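Local coordinates for glucose-6-phosphate dehydrogenase (Trypanosoma cruzi, PDB 5AQ1), which catalyses the NADP-dependent oxidation of glucose 6-phosphate to 6-phosphogluconolactone, the first step of the pentose phosphate pathway, at residues Ile265-Ile270 / Ile363-Lys367; Ala345-Leu349 / Phe500-Ser504; Gln244-Lys248 / Arg372-Ile376; Val305-Pro310 / Arg468-Leu473. All coordinates share one frame; numbering follows the deposited sequence.

Contact 1. Residues Ile265-Ile270 / Ile363-Lys367. With BG6 (6-O-phosphono-beta-D-glucopyranose), chain F.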
loop_
_atom_site.group_PDB
_atom_site.type_symbol
_atom_site.label_atom_id
_atom_site.label_comp_id
_atom_site.label_asym_id
_atom_site.label_seq_id
_atom_site.Cartn_x
_atom_site.Cartn_y
_atom_site.Cartn_z
ATOM N N ILE B 265 28.116 -9.755 -26.579
ATOM C CA ILE B 265 27.924 -9.201 -25.231
ATOM C C ILE B 265 26.702 -9.778 -24.504
ATOM O O ILE B 265 26.690 -9.863 -23.276
ATOM C CB ILE B 265 27.851 -7.647 -25.262
ATOM C CG1 ILE B 265 28.020 -7.042 -23.860
ATOM C CG2 ILE B 265 26.546 -7.161 -25.888
ATOM C CD1 ILE B 265 29.387 -7.261 -23.249
ATOM N N ILE B 266 25.679 -10.173 -25.254
ATOM C CA ILE B 266 24.460 -10.703 -24.647
ATOM C C ILE B 266 24.736 -12.070 -24.024
ATOM O O ILE B 266 24.386 -12.312 -22.870
ATOM C CB ILE B 266 23.300 -10.793 -25.661
ATOM C CG1 ILE B 266 22.909 -9.391 -26.136
ATOM C CG2 ILE B 266 22.091 -11.472 -25.031
ATOM C CD1 ILE B 266 22.066 -9.369 -27.391
ATOM N N ARG B 267 25.366 -12.956 -24.789
ATOM C CA ARG B 267 25.754 -14.267 -24.274
ATOM C C ARG B 267 26.841 -14.176 -23.192
ATOM O O ARG B 267 26.863 -14.987 -22.262
ATOM C CB ARG B 267 26.240 -15.172 -25.410
ATOM C CG ARG B 267 25.182 -15.525 -26.444
ATOM C CD ARG B 267 25.652 -16.678 -27.314
ATOM N NE ARG B 267 24.792 -16.912 -28.476
ATOM C CZ ARG B 267 24.823 -16.213 -29.612
ATOM N NH1 ARG B 267 25.666 -15.198 -29.769
ATOM N NH2 ARG B 267 23.998 -16.530 -30.604
ATOM N N ASP B 268 27.728 -13.190 -23.313
ATOM C CA ASP B 268 28.901 -13.085 -22.439
ATOM C C ASP B 268 28.569 -12.630 -21.018
ATOM O O ASP B 268 29.082 -13.202 -20.054
ATOM C CB ASP B 268 29.941 -12.144 -23.059
ATOM C CG ASP B 268 31.292 -12.210 -22.359
ATOM O OD1 ASP B 268 31.756 -13.325 -22.038
ATOM O OD2 ASP B 268 31.901 -11.140 -22.150
ATOM N N VAL B 269 27.727 -11.603 -20.886
ATOM C CA VAL B 269 27.406 -11.042 -19.561
ATOM C C VAL B 269 25.919 -10.829 -19.247
ATOM O O VAL B 269 25.532 -10.894 -18.081
ATOM C CB VAL B 269 28.153 -9.711 -19.307
ATOM C CG1 VAL B 269 29.653 -9.894 -19.503
ATOM C CG2 VAL B 269 27.640 -8.604 -20.212
ATOM N N ILE B 270 25.090 -10.563 -20.255
ATOM C CA ILE B 270 23.677 -10.262 -20.008
ATOM C C ILE B 270 22.883 -11.521 -19.658
ATOM O O ILE B 270 22.167 -11.547 -18.658
ATOM C CB ILE B 270 23.026 -9.533 -21.202
ATOM C CG1 ILE B 270 23.678 -8.156 -21.377
ATOM C CG2 ILE B 270 21.520 -9.388 -20.989
ATOM C CD1 ILE B 270 23.141 -7.340 -22.531
ATOM N N ILE B 363 18.469 -3.247 -19.041
ATOM C CA ILE B 363 19.717 -3.986 -18.884
ATOM C C ILE B 363 20.701 -3.430 -19.897
ATOM O O ILE B 363 20.413 -3.432 -21.096
ATOM C CB ILE B 363 19.555 -5.495 -19.176
ATOM C CG1 ILE B 363 18.313 -6.077 -18.486
ATOM C CG2 ILE B 363 20.820 -6.248 -18.770
ATOM C CD1 ILE B 363 18.465 -6.297 -16.999
ATOM N N ARG B 364 21.848 -2.944 -19.436
ATOM C CA ARG B 364 22.879 -2.503 -20.368
ATOM C C ARG B 364 24.260 -3.044 -20.015
ATOM O O ARG B 364 24.618 -3.188 -18.845
ATOM C CB ARG B 364 22.892 -0.977 -20.507
ATOM C CG ARG B 364 23.043 -0.220 -19.207
ATOM C CD ARG B 364 22.975 1.272 -19.462
ATOM N NE ARG B 364 23.461 2.016 -18.307
ATOM C CZ ARG B 364 23.992 3.236 -18.352
ATOM N NH1 ARG B 364 24.121 3.889 -19.506
ATOM N NH2 ARG B 364 24.409 3.803 -17.227
ATOM N N ALA B 365 25.021 -3.356 -21.058
ATOM C CA ALA B 365 26.325 -3.977 -20.916
ATOM C C ALA B 365 27.171 -3.626 -22.127
ATOM O O ALA B 365 26.724 -3.770 -23.266
ATOM C CB ALA B 365 26.177 -5.487 -20.794
ATOM N N GLY B 366 28.386 -3.153 -21.884
ATOM C CA GLY B 366 29.289 -2.811 -22.970
ATOM C C GLY B 366 30.751 -2.894 -22.589
ATOM O O GLY B 366 31.116 -2.668 -21.436
ATOM N N LYS B 367 31.577 -3.236 -23.573
ATOM C CA LYS B 367 33.028 -3.178 -23.447
ATOM C C LYS B 367 33.526 -1.973 -24.243
ATOM O O LYS B 367 32.781 -1.402 -25.045
ATOM C CB LYS B 367 33.661 -4.477 -23.952
ATOM C CG LYS B 367 33.410 -5.677 -23.043
ATOM C CD LYS B 367 34.020 -6.956 -23.602
ATOM C CE LYS B 367 33.760 -8.159 -22.701
ATOM N NZ LYS B 367 34.771 -8.314 -21.616
HETATM C C1 BG6 F . 33.418 -12.892 -17.583
HETATM C C2 BG6 F . 33.148 -12.494 -19.033
HETATM O O1 BG6 F . 32.462 -13.867 -17.148
HETATM O O5 BG6 F . 33.326 -11.738 -16.742
HETATM C C3 BG6 F . 34.129 -11.413 -19.453
HETATM O O2 BG6 F . 33.265 -13.630 -19.894
HETATM C C4 BG6 F . 34.000 -10.242 -18.493
HETATM O O3 BG6 F . 33.885 -10.971 -20.793
HETATM C C5 BG6 F . 34.273 -10.718 -17.072
HETATM O O4 BG6 F . 34.915 -9.212 -18.871
HETATM C C6 BG6 F . 34.186 -9.567 -16.074
HETATM O O6 BG6 F . 34.253 -10.057 -14.734
HETATM P P BG6 F . 34.528 -9.041 -13.518
HETATM O O1P BG6 F . 33.457 -7.983 -13.650
HETATM O O2P BG6 F . 34.373 -9.881 -12.282
HETATM O O3P BG6 F . 35.933 -8.553 -13.779
#

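Contact 2. Residues Ala345-Leu349 / Phe500-Ser504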
loop_
_atom_site.group_PDB
_atom_site.type_symbol
_atom_site.label_atom_id
_atom_site.label_comp_id
_atom_site.label_asym_id
_atom_site.label_seq_id
_atom_site.Cartn_x
_atom_site.Cartn_y
_atom_site.Cartn_z
ATOM N N ALA B 345 25.133 -3.488 -25.734
ATOM C CA ALA B 345 23.697 -3.723 -25.868
ATOM C C ALA B 345 22.897 -3.103 -24.726
ATOM O O ALA B 345 23.250 -3.277 -23.562
ATOM C CB ALA B 345 23.417 -5.214 -25.942
ATOM N N VAL B 346 21.836 -2.371 -25.069
ATOM C CA VAL B 346 20.826 -1.951 -24.100
ATOM C C VAL B 346 19.537 -2.684 -24.426
ATOM O O VAL B 346 19.085 -2.659 -25.563
ATOM C CB VAL B 346 20.507 -0.444 -24.165
ATOM C CG1 VAL B 346 19.577 -0.056 -23.022
ATOM C CG2 VAL B 346 21.772 0.386 -24.109
ATOM N N LEU B 347 18.952 -3.328 -23.422
ATOM C CA LEU B 347 17.689 -4.045 -23.567
ATOM C C LEU B 347 16.642 -3.426 -22.651
ATOM O O LEU B 347 16.974 -2.985 -21.551
ATOM C CB LEU B 347 17.879 -5.517 -23.189
ATOM C CG LEU B 347 18.307 -6.502 -24.277
ATOM C CD1 LEU B 347 19.446 -5.974 -25.126
ATOM C CD2 LEU B 347 18.691 -7.826 -23.641
ATOM N N ARG B 348 15.391 -3.382 -23.109
ATOM C CA ARG B 348 14.260 -3.105 -22.228
ATOM C C ARG B 348 13.450 -4.383 -22.059
ATOM O O ARG B 348 12.908 -4.917 -23.030
ATOM C CB ARG B 348 13.365 -1.988 -22.772
ATOM C CG ARG B 348 12.132 -1.732 -21.907
ATOM C CD ARG B 348 11.397 -0.447 -22.266
ATOM N NE ARG B 348 10.636 -0.560 -23.514
ATOM C CZ ARG B 348 10.796 0.201 -24.601
ATOM N NH1 ARG B 348 11.694 1.183 -24.645
ATOM N NH2 ARG B 348 10.032 -0.020 -25.665
ATOM N N LEU B 349 13.373 -4.869 -20.824
ATOM C CA LEU B 349 12.599 -6.063 -20.506
ATOM C C LEU B 349 11.384 -5.708 -19.661
ATOM O O LEU B 349 11.373 -4.694 -18.959
ATOM C CB LEU B 349 13.465 -7.076 -19.755
ATOM C CG LEU B 349 14.785 -7.467 -20.428
ATOM C CD1 LEU B 349 15.548 -8.446 -19.552
ATOM C CD2 LEU B 349 14.558 -8.056 -21.811
ATOM N N PHE B 500 17.209 5.790 -26.304
ATOM C CA PHE B 500 16.419 4.595 -26.004
ATOM C C PHE B 500 16.164 4.453 -24.502
ATOM O O PHE B 500 15.057 4.112 -24.090
ATOM C CB PHE B 500 17.109 3.339 -26.540
ATOM C CG PHE B 500 16.390 2.063 -26.203
ATOM C CD1 PHE B 500 15.215 1.722 -26.855
ATOM C CD2 PHE B 500 16.887 1.204 -25.230
ATOM C CE1 PHE B 500 14.545 0.546 -26.544
ATOM C CE2 PHE B 500 16.226 0.028 -24.916
ATOM C CZ PHE B 500 15.053 -0.302 -25.575
ATOM N N ILE B 501 17.191 4.713 -23.696
ATOM C CA ILE B 501 17.064 4.656 -22.241
ATOM C C ILE B 501 16.069 5.704 -21.744
ATOM O O ILE B 501 15.231 5.410 -20.890
ATOM C CB ILE B 501 18.433 4.837 -21.540
ATOM C CG1 ILE B 501 19.299 3.594 -21.764
ATOM C CG2 ILE B 501 18.259 5.070 -20.042
ATOM C CD1 ILE B 501 20.763 3.776 -21.417
ATOM N N ARG B 502 16.158 6.915 -22.289
ATOM C CA ARG B 502 15.299 8.014 -21.862
ATOM C C ARG B 502 13.822 7.717 -22.124
ATOM O O ARG B 502 12.999 7.858 -21.222
ATOM C CB ARG B 502 15.704 9.320 -22.550
ATOM C CG ARG B 502 15.070 10.563 -21.938
ATOM C CD ARG B 502 15.192 11.776 -22.852
ATOM N NE ARG B 502 14.503 11.570 -24.125
ATOM C CZ ARG B 502 13.179 11.593 -24.293
ATOM N NH1 ARG B 502 12.357 11.823 -23.272
ATOM N NH2 ARG B 502 12.668 11.385 -25.502
ATOM N N ILE B 503 13.490 7.292 -23.344
ATOM C CA ILE B 503 12.093 7.005 -23.685
ATOM C C ILE B 503 11.584 5.752 -22.975
ATOM O O ILE B 503 10.379 5.585 -22.800
ATOM C CB ILE B 503 11.836 6.864 -25.208
ATOM C CG1 ILE B 503 12.433 5.570 -25.776
ATOM C CG2 ILE B 503 12.346 8.081 -25.967
ATOM C CD1 ILE B 503 11.459 4.803 -26.649
ATOM N N SER B 504 12.504 4.871 -22.583
ATOM C CA SER B 504 12.155 3.674 -21.823
ATOM C C SER B 504 11.677 3.994 -20.403
ATOM O O SER B 504 11.023 3.162 -19.775
ATOM C CB SER B 504 13.338 2.703 -21.759
ATOM O OG SER B 504 13.639 2.166 -23.035
#

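Contact 3. Residues Gln244-Lys248 / Arg372-Ile376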
loop_
_atom_site.group_PDB
_atom_site.type_symbol
_atom_site.label_atom_id
_atom_site.label_comp_id
_atom_site.label_asym_id
_atom_site.label_seq_id
_atom_site.Cartn_x
_atom_site.Cartn_y
_atom_site.Cartn_z
ATOM N N GLN B 244 17.377 -0.051 -13.531
ATOM C CA GLN B 244 18.476 -0.128 -14.490
ATOM C C GLN B 244 19.616 -0.973 -13.930
ATOM O O GLN B 244 20.047 -0.769 -12.795
ATOM C CB GLN B 244 18.991 1.269 -14.839
ATOM C CG GLN B 244 19.861 1.302 -16.089
ATOM C CD GLN B 244 20.516 2.648 -16.325
ATOM O OE1 GLN B 244 20.293 3.285 -17.350
ATOM N NE2 GLN B 244 21.333 3.082 -15.378
ATOM N N ILE B 245 20.089 -1.922 -14.734
ATOM C CA ILE B 245 21.239 -2.756 -14.387
ATOM C C ILE B 245 22.322 -2.500 -15.430
ATOM O O ILE B 245 22.096 -2.695 -16.629
ATOM C CB ILE B 245 20.863 -4.252 -14.353
ATOM C CG1 ILE B 245 19.747 -4.496 -13.329
ATOM C CG2 ILE B 245 22.077 -5.096 -13.996
ATOM C CD1 ILE B 245 19.098 -5.861 -13.424
ATOM N N THR B 246 23.495 -2.071 -14.968
ATOM C CA THR B 246 24.541 -1.557 -15.854
ATOM C C THR B 246 25.882 -2.271 -15.691
ATOM O O THR B 246 26.366 -2.461 -14.580
ATOM C CB THR B 246 24.760 -0.057 -15.603
ATOM O OG1 THR B 246 23.530 0.639 -15.832
ATOM C CG2 THR B 246 25.846 0.504 -16.513
ATOM N N PHE B 247 26.473 -2.642 -16.826
ATOM C CA PHE B 247 27.801 -3.242 -16.882
ATOM C C PHE B 247 28.634 -2.438 -17.874
ATOM O O PHE B 247 28.241 -2.270 -19.025
ATOM C CB PHE B 247 27.692 -4.709 -17.314
ATOM C CG PHE B 247 29.001 -5.344 -17.696
ATOM C CD1 PHE B 247 29.473 -5.261 -19.002
ATOM C CD2 PHE B 247 29.749 -6.053 -16.765
ATOM C CE1 PHE B 247 30.672 -5.856 -19.368
ATOM C CE2 PHE B 247 30.953 -6.647 -17.127
ATOM C CZ PHE B 247 31.411 -6.552 -18.428
ATOM N N LYS B 248 29.776 -1.933 -17.418
ATOM C CA LYS B 248 30.718 -1.231 -18.290
ATOM C C LYS B 248 32.137 -1.720 -18.045
ATOM O O LYS B 248 32.498 -2.053 -16.918
ATOM C CB LYS B 248 30.684 0.269 -18.033
ATOM C CG LYS B 248 29.327 0.931 -18.165
ATOM C CD LYS B 248 29.511 2.434 -18.068
ATOM C CE LYS B 248 28.202 3.180 -17.909
ATOM N NZ LYS B 248 28.488 4.611 -17.609
ATOM N N ARG B 372 34.955 1.466 -15.937
ATOM C CA ARG B 372 34.586 0.165 -15.413
ATOM C C ARG B 372 33.501 0.384 -14.369
ATOM O O ARG B 372 33.686 1.161 -13.434
ATOM C CB ARG B 372 35.795 -0.523 -14.783
ATOM C CG ARG B 372 35.472 -1.868 -14.151
ATOM C CD ARG B 372 36.682 -2.792 -14.145
ATOM N NE ARG B 372 36.364 -4.088 -13.547
ATOM C CZ ARG B 372 36.394 -4.360 -12.241
ATOM N NH1 ARG B 372 36.733 -3.431 -11.349
ATOM N NH2 ARG B 372 36.080 -5.581 -11.823
ATOM N N LEU B 373 32.363 -0.283 -14.539
ATOM C CA LEU B 373 31.243 -0.122 -13.616
ATOM C C LEU B 373 30.315 -1.321 -13.617
ATOM O O LEU B 373 30.035 -1.909 -14.663
ATOM C CB LEU B 373 30.427 1.125 -13.975
ATOM C CG LEU B 373 29.218 1.440 -13.082
ATOM C CD1 LEU B 373 29.654 1.758 -11.658
ATOM C CD2 LEU B 373 28.415 2.591 -13.662
ATOM N N LEU B 374 29.859 -1.681 -12.422
ATOM C CA LEU B 374 28.723 -2.574 -12.254
ATOM C C LEU B 374 27.839 -1.961 -11.184
ATOM O O LEU B 374 28.213 -1.944 -10.007
ATOM C CB LEU B 374 29.167 -3.978 -11.834
ATOM C CG LEU B 374 28.049 -5.000 -11.593
ATOM C CD1 LEU B 374 27.308 -5.315 -12.882
ATOM C CD2 LEU B 374 28.621 -6.268 -10.984
ATOM N N ASP B 375 26.681 -1.440 -11.582
ATOM C CA ASP B 375 25.741 -0.907 -10.597
ATOM C C ASP B 375 24.290 -1.224 -10.906
ATOM O O ASP B 375 23.919 -1.553 -12.039
ATOM C CB ASP B 375 25.972 0.601 -10.335
ATOM C CG ASP B 375 25.466 1.514 -11.459
ATOM O OD1 ASP B 375 24.915 1.031 -12.470
ATOM O OD2 ASP B 375 25.623 2.747 -11.313
ATOM N N ILE B 376 23.485 -1.138 -9.855
ATOM C CA ILE B 376 22.055 -1.372 -9.912
ATOM C C ILE B 376 21.398 -0.076 -9.467
ATOM O O ILE B 376 21.769 0.482 -8.433
ATOM C CB ILE B 376 21.652 -2.514 -8.957
ATOM C CG1 ILE B 376 22.363 -3.815 -9.345
ATOM C CG2 ILE B 376 20.143 -2.724 -8.955
ATOM C CD1 ILE B 376 22.462 -4.810 -8.212
HETATM O O HOH W 1 22.293 0.931 -13.493
#

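Contact 4. Residues Val305-Pro310 / Arg468-Leu473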
loop_
_atom_site.group_PDB
_atom_site.type_symbol
_atom_site.label_atom_id
_atom_site.label_comp_id
_atom_site.label_asym_id
_atom_site.label_seq_id
_atom_site.Cartn_x
_atom_site.Cartn_y
_atom_site.Cartn_z
ATOM N N VAL B 305 9.446 -13.371 -17.154
ATOM C CA VAL B 305 10.057 -12.299 -17.936
ATOM C C VAL B 305 9.669 -12.467 -19.400
ATOM O O VAL B 305 9.786 -13.558 -19.953
ATOM C CB VAL B 305 11.591 -12.300 -17.808
ATOM C CG1 VAL B 305 12.211 -11.237 -18.706
ATOM C CG2 VAL B 305 12.008 -12.073 -16.360
ATOM N N VAL B 306 9.212 -11.385 -20.022
ATOM C CA VAL B 306 8.851 -11.408 -21.435
ATOM C C VAL B 306 10.142 -11.441 -22.260
ATOM O O VAL B 306 11.036 -10.617 -22.037
ATOM C CB VAL B 306 8.014 -10.173 -21.828
ATOM C CG1 VAL B 306 7.735 -10.161 -23.325
ATOM C CG2 VAL B 306 6.712 -10.142 -21.038
ATOM N N PRO B 307 10.247 -12.382 -23.216
ATOM C CA PRO B 307 11.481 -12.466 -24.000
ATOM C C PRO B 307 11.839 -11.156 -24.698
ATOM O O PRO B 307 10.959 -10.473 -25.220
ATOM C CB PRO B 307 11.170 -13.552 -25.036
ATOM C CG PRO B 307 10.106 -14.385 -24.411
ATOM C CD PRO B 307 9.282 -13.433 -23.595
ATOM N N ALA B 308 13.123 -10.816 -24.694
ATOM C CA ALA B 308 13.606 -9.614 -25.362
ATOM C C ALA B 308 13.300 -9.684 -26.847
ATOM O O ALA B 308 13.210 -10.772 -27.418
ATOM C CB ALA B 308 15.104 -9.455 -25.140
ATOM N N ASN B 309 13.136 -8.526 -27.476
ATOM C CA ASN B 309 12.927 -8.487 -28.916
ATOM C C ASN B 309 13.643 -7.305 -29.579
ATOM O O ASN B 309 13.924 -6.302 -28.918
ATOM C CB ASN B 309 11.427 -8.501 -29.239
ATOM C CG ASN B 309 10.776 -7.152 -29.061
ATOM O OD1 ASN B 309 10.497 -6.454 -30.036
ATOM N ND2 ASN B 309 10.540 -6.769 -27.813
ATOM N N PRO B 310 13.954 -7.429 -30.885
ATOM C CA PRO B 310 14.739 -6.427 -31.620
ATOM C C PRO B 310 14.273 -4.983 -31.455
ATOM O O PRO B 310 15.107 -4.075 -31.386
ATOM C CB PRO B 310 14.567 -6.853 -33.080
ATOM C CG PRO B 310 14.318 -8.316 -33.017
ATOM C CD PRO B 310 13.544 -8.546 -31.759
ATOM N N ARG B 468 15.754 -18.740 -22.544
ATOM C CA ARG B 468 14.481 -18.479 -23.210
ATOM C C ARG B 468 14.187 -16.984 -23.340
ATOM O O ARG B 468 13.499 -16.560 -24.267
ATOM C CB ARG B 468 13.341 -19.206 -22.491
ATOM C CG ARG B 468 13.332 -20.695 -22.793
ATOM C CD ARG B 468 12.369 -21.472 -21.914
ATOM N NE ARG B 468 12.509 -22.908 -22.154
ATOM C CZ ARG B 468 11.811 -23.608 -23.047
ATOM N NH1 ARG B 468 10.871 -23.037 -23.796
ATOM N NH2 ARG B 468 12.050 -24.906 -23.177
ATOM N N ILE B 469 14.728 -16.191 -22.423
ATOM C CA ILE B 469 14.557 -14.746 -22.468
ATOM C C ILE B 469 15.231 -14.133 -23.697
ATOM O O ILE B 469 14.657 -13.247 -24.343
ATOM C CB ILE B 469 15.094 -14.084 -21.178
ATOM C CG1 ILE B 469 14.203 -14.473 -19.993
ATOM C CG2 ILE B 469 15.150 -12.568 -21.321
ATOM C CD1 ILE B 469 14.821 -14.222 -18.633
ATOM N N TYR B 470 16.434 -14.615 -24.022
ATOM C CA TYR B 470 17.286 -13.959 -25.019
ATOM C C TYR B 470 17.436 -14.696 -26.348
ATOM O O TYR B 470 17.877 -14.093 -27.326
ATOM C CB TYR B 470 18.676 -13.701 -24.428
ATOM C CG TYR B 470 18.626 -12.956 -23.122
ATOM C CD1 TYR B 470 18.403 -11.588 -23.087
ATOM C CD2 TYR B 470 18.786 -13.624 -21.918
ATOM C CE1 TYR B 470 18.343 -10.902 -21.883
ATOM C CE2 TYR B 470 18.726 -12.952 -20.710
ATOM C CZ TYR B 470 18.504 -11.590 -20.695
ATOM O OH TYR B 470 18.437 -10.911 -19.502
ATOM N N THR B 471 17.066 -15.974 -26.398
ATOM C CA THR B 471 17.313 -16.793 -27.590
ATOM C C THR B 471 16.652 -16.249 -28.862
ATOM O O THR B 471 17.321 -16.146 -29.888
ATOM C CB THR B 471 16.938 -18.274 -27.359
ATOM O OG1 THR B 471 17.882 -18.860 -26.455
ATOM C CG2 THR B 471 16.955 -19.066 -28.665
ATOM N N PRO B 472 15.346 -15.905 -28.809
ATOM C CA PRO B 472 14.719 -15.298 -29.992
ATOM C C PRO B 472 15.477 -14.084 -30.532
ATOM O O PRO B 472 15.643 -13.962 -31.747
ATOM C CB PRO B 472 13.336 -14.884 -29.486
ATOM C CG PRO B 472 13.037 -15.844 -28.395
ATOM C CD PRO B 472 14.355 -16.200 -27.758
ATOM N N LEU B 473 15.936 -13.211 -29.636
ATOM C CA LEU B 473 16.733 -12.046 -30.028
ATOM C C LEU B 473 18.070 -12.458 -30.635
ATOM O O LEU B 473 18.460 -11.955 -31.690
ATOM C CB LEU B 473 16.975 -11.116 -28.835
ATOM C CG LEU B 473 17.932 -9.932 -29.056
ATOM C CD1 LEU B 473 17.513 -9.082 -30.249
ATOM C CD2 LEU B 473 18.012 -9.075 -27.803
HETATM O O HOH W 2 14.889 -12.970 -27.125
#

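Contact 1. Residues Ile265-Ile270 / Ile363-Lys367
Ala-365 presents its methyl group to the helix, where CB meets Val-269 CG2 at 3.5 Å and Ile-270 CG1 at 3.7 Å. Ile-265, one turn earlier, adds a third branch: its CG1, turned away from the backbone N (chi1 -165°), lies 3.9 Å from Ala-365 CB and 3.6 Å from Ala-365 O. Toward Ile-363 the packing continues, Ile-270 and Ile-363 crossing at a slant and meeting through their CG2 methyls, 3.9 Å apart. Toward Lys-367 the contact turns polar. Lys-367 runs out extended as far as CE and then bends (chi4 -86°), which brings NZ to the sugar of the bound glucose 6-phosphate, where it donates to O3 and O4, both at 2.9 Å. Asp-268 receives the sugar from the helix side, OD1 taking the O2 hydroxyl at 2.6 Å and OD2 the O3 hydroxyl. Its OD2 stays 4.1 Å from Lys-367 NZ, so the two opposite charges meet through the substrate's O3 and form no direct salt bridge; the ion-pair partner of NZ is Glu-249, which also binds the sugar. Helix 264-282 thus lies across strand 361-366 of the large mixed sheet, at 106° between the two short axes, with Phe-247 of strand 240-248 and Ala-345 of strand 344-349 flanking the strand and Tyr-470 of helix 460-479 packing on Ile-270.

Contact 2. Residues Ala345-Leu349 / Phe500-Ser504
Arg-348 reaches from the strand to Ser-504 of helix 495-504 and donates from NH1 to Ser-504 OG at 2.7 Å. The arginine leaves the strand extended, with CG opposite the backbone N (chi1 177°), then bends at chi3 (74°), and this turn carries NH1 back to the serine, which lies at the guanidinium edge, almost in its plane. Ser-504 OG hydrogen-bonds in turn to Phe-500 O at 2.6 Å, joining the side chain to the helix backbone; Ser-504 N reaches the same carbonyl from the other face of its plane. The Phe-500 ring is wedged between strand and serine: Ser-504 OG sits over one face, while Val-346 CG1 comes in at the ring edge, 3.7 Å from CD2. Arg-348 covers the far end of the ring, its CB 3.7 Å from CZ, and the guanidinium is tilted 24° from the ring plane. Val-346 CG1 also touches Ile-501 CG1 at 3.9 Å. Segment 500-504 thereby runs nearly parallel to segment 345-349. The guanidinium has a further partner in Glu-312, a salt bridge through NH2, so its charge is probably balanced there while NH1 serves the serine, and an apolar ring is bordered by a polar chain from arginine to helix carbonyl.

Contact 3. Residues Gln244-Lys248 / Arg372-Ile376
Lys-248 and Leu-373 exchange two backbone hydrogen bonds, Lys-248 N to Leu-373 O at 2.8 Å and Leu-373 N to Lys-248 O at 3.0 Å. Thr-246 and Asp-375 form the next hydrogen-bonded pair, with Thr-246 N reaching Asp-375 O at 3.0 Å and Asp-375 N returning the bond to Thr-246 O. Their side chains lie side by side, pointing the same way. Asp-375 CG sits between its backbone N and carbonyl carbon (chi1 75°), which swings OD1 to within 3.3 Å of Thr-246 CB. A water links the two side chains, at 2.7 Å from Thr-246 OG1 and 2.8 Å from Asp-375 OD1, and also takes a bond from Gln-244 NE2. Both side chains have partners beyond the water, Arg-364 for Thr-246 OG1 and Arg-377 for Asp-375 OD2. The strands are antiparallel neighbours in the middle of the mixed sheet of the C-terminal domain, 240-248 beside 373-380. On the face of Ile-245, Phe-247, Leu-374 and Ile-376 the packing is apolar: Phe-247 CB lies 4.5 Å from Leu-374 CD1, and helix 264-282 covers Ile-245, Phe-247 and Ile-376. The same Leu-374 CD1 also rests against the backbone, 3.5 Å from Thr-246 O. On the other face Lys-248 and Leu-373 meet through their CB atoms. Arg-372, just ahead of strand 373-380, points away from Lys-248 and belongs to the glucose 6-phosphate pocket.

Contact 4. Residues Val305-Pro310 / Arg468-Leu473
Ala-308 is the small bump that settles into a hollow of the helix, its CB 4.0 Å from Leu-473 CD2 and, more loosely, beside the Tyr-470 ring. On one side of it Ile-469 projects along the loop: its CD1 touches Val-305 CB at 3.8 Å, and the two side chains cross at about a right angle. Ile-469 CG1 points away from its own carbonyl carbon (chi1 -68°), which sends the CD1 tip against the valine. On the other side Leu-473 rises to Pro-310, CD1 lying 4.0 Å from the proline N. The proline ring of Pro-307 fills the shallow step above the carbonyls of Arg-468 and Ile-469, with CB 3.6 Å from Ile-469 O. At this step the helix is kinked: the N of Pro-472 carries no hydrogen and that of Leu-473 makes no direct bond to the preceding turn, and Ile-469 O is met instead by the loop and a water. Ala-308 N donates to Ile-469 O at 2.9 Å, bent at 141°. The water accepts from Leu-473 N at 2.7 Å and donates to both Ile-469 O and Ala-308 O, standing between Leu-473 N and the turn before it. The loop leading to strand 313-319 is thus held to helix 460-479 by apolar bumps around a small polar bridge, in which Ile-469 O and Leu-473 N find partners in Ala-308 N and the water.

Contacts 1 and 3 are buried and reach the glucose 6-phosphate pocket; contacts 2 and 4 are partly buried and lie farther from the chain's centre. Contacts 1, 2 and 3 share the mixed sheet: strand 361-366 of contact 1 lies between strand 240-248 of contact 3 and strand 344-349 of contact 2, with probable backbone hydrogen bonds to both. Contact 4 joins this core through Tyr-470, which packs on Ile-270 and Leu-347. Chemistry follows place: contact 3 is chiefly backbone pairing, contact 1 pairs aliphatic packing with substrate-binding charges, contact 2 relies on a single arginine-serine bond beside an aromatic ring, and contact 4 on apolar packing with one direct bond and a water at a helix kink.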